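Local coordinates for protein pyrrolysyl-tRNA synthetase (Desulfitobacterium hafniense, PDB 3DSQ) that probably charges its cognate tRNA with pyrrolysine in an ATP-dependent reaction, as a homodimeric class II aminoacyl-tRNA synthetase, at residues T96-S101 with L131-Y136. Numbering follows the deposited sequence.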
# COMPACT_ATOMS: atom_id res chain seq x y z
N THR B 96 5.30 -1.84 -7.77
CA THR B 96 6.27 -1.86 -6.70
C THR B 96 7.46 -2.70 -7.19
O THR B 96 8.53 -2.66 -6.61
CB THR B 96 5.70 -2.48 -5.43
OG1 THR B 96 5.29 -3.83 -5.70
CG2 THR B 96 4.49 -1.67 -4.94
N ILE B 97 7.25 -3.47 -8.26
CA ILE B 97 8.35 -4.26 -8.84
C ILE B 97 8.87 -3.47 -10.04
O ILE B 97 8.13 -3.21 -10.98
CB ILE B 97 7.88 -5.67 -9.32
CG1 ILE B 97 7.36 -6.48 -8.14
CG2 ILE B 97 9.06 -6.43 -9.99
CD1 ILE B 97 6.63 -7.75 -8.51
N ILE B 98 10.13 -3.04 -10.00
CA ILE B 98 10.69 -2.29 -11.12
C ILE B 98 11.88 -3.04 -11.73
O ILE B 98 12.35 -4.03 -11.19
CB ILE B 98 11.15 -0.87 -10.67
CG1 ILE B 98 12.30 -0.97 -9.68
CG2 ILE B 98 9.96 -0.12 -10.02
CD1 ILE B 98 12.95 0.37 -9.37
N THR B 99 12.38 -2.56 -12.87
CA THR B 99 13.49 -3.23 -13.54
C THR B 99 14.85 -2.67 -13.16
O THR B 99 14.97 -1.56 -12.62
CB THR B 99 13.36 -3.15 -15.08
OG1 THR B 99 13.56 -1.80 -15.51
CG2 THR B 99 11.99 -3.62 -15.53
N LYS B 100 15.88 -3.46 -13.46
CA LYS B 100 17.27 -3.11 -13.21
C LYS B 100 17.67 -1.89 -14.04
O LYS B 100 18.44 -1.05 -13.60
CB LYS B 100 18.17 -4.30 -13.56
CG LYS B 100 19.66 -4.06 -13.37
CD LYS B 100 20.47 -5.34 -13.60
CE LYS B 100 21.95 -5.11 -13.32
NZ LYS B 100 22.80 -6.34 -13.43
N SER B 101 17.13 -1.79 -15.25
CA SER B 101 17.44 -0.67 -16.12
C SER B 101 16.91 0.62 -15.52
O SER B 101 17.59 1.64 -15.53
CB SER B 101 16.85 -0.89 -17.51
OG SER B 101 17.30 -2.12 -18.06
N LEU B 131 10.23 5.96 -5.15
CA LEU B 131 9.18 6.20 -6.13
C LEU B 131 9.63 6.96 -7.37
O LEU B 131 8.96 6.93 -8.39
CB LEU B 131 8.03 6.97 -5.47
CG LEU B 131 7.31 6.30 -4.30
CD1 LEU B 131 6.30 7.27 -3.71
CD2 LEU B 131 6.62 5.01 -4.77
N ALA B 132 10.77 7.63 -7.28
CA ALA B 132 11.29 8.44 -8.38
C ALA B 132 11.25 7.85 -9.79
O ALA B 132 10.58 8.40 -10.67
CB ALA B 132 12.70 8.90 -8.05
N PRO B 133 11.96 6.74 -10.04
CA PRO B 133 11.93 6.18 -11.39
C PRO B 133 10.56 6.06 -12.03
O PRO B 133 10.37 6.38 -13.20
CB PRO B 133 12.64 4.82 -11.23
CG PRO B 133 12.51 4.51 -9.77
CD PRO B 133 12.68 5.85 -9.11
N ASN B 134 9.58 5.60 -11.25
CA ASN B 134 8.23 5.44 -11.77
C ASN B 134 7.57 6.78 -12.08
O ASN B 134 6.83 6.89 -13.06
CB ASN B 134 7.37 4.66 -10.77
CG ASN B 134 7.72 3.19 -10.75
OD1 ASN B 134 8.68 2.76 -11.41
ND2 ASN B 134 6.95 2.40 -10.00
N LEU B 135 7.83 7.79 -11.26
CA LEU B 135 7.25 9.11 -11.48
C LEU B 135 7.93 9.77 -12.69
O LEU B 135 7.32 10.53 -13.43
CB LEU B 135 7.39 9.98 -10.22
CG LEU B 135 6.68 9.47 -8.95
CD1 LEU B 135 6.84 10.49 -7.83
CD2 LEU B 135 5.20 9.23 -9.23
N TYR B 136 9.21 9.45 -12.89
CA TYR B 136 9.95 9.98 -14.03
C TYR B 136 9.24 9.49 -15.29
O TYR B 136 9.02 10.25 -16.24
CB TYR B 136 11.38 9.44 -14.03
CG TYR B 136 12.44 10.45 -13.64
CD1 TYR B 136 13.43 10.11 -12.72
CD2 TYR B 136 12.49 11.71 -14.24
CE1 TYR B 136 14.45 11.01 -12.40
CE2 TYR B 136 13.51 12.62 -13.93
CZ TYR B 136 14.49 12.25 -13.01
OH TYR B 136 15.52 13.11 -12.72
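I98 meets P133 and N134 with its two branches, one to each residue. The apolar part is a single touch: CD1 of I98 lies 4.2 Å from CG of P133, and the two side chains run roughly perpendicular. With chi1 at 65° and the chain then extended, CD1 of I98 reaches the proline ring. M106 also packs on P133.

The second part is a methyl against an amide. CG2 of I98 is 3.4 Å from OD1 of N134 and 3.9 Å from ND2 of N134. This is van der Waals contact. ND2 of N134 donates instead to OG1 of T94, and weakly to the carbonyl O of P95. These bonds tie the amide to the chain just before the strand and help fix its rotation.

The backbones stay well apart, with the CA atoms of I98 and N134 8.1 Å from each other. Strand 97-99 pairs instead with strand 125-127. OG1 of T96 and the backbone N of I97 hydrogen-bond to the carboxylate of E171 of the second subunit, and N134 packs on L277 of that subunit. Helix 132-142 thus lies between two sheets of the class II synthetase core, at the dimer interface: I98 of the small antiparallel sheet rests on P133 and N134, while L131 and L135 touch strands 150-159 and 171-180 of the main sheet.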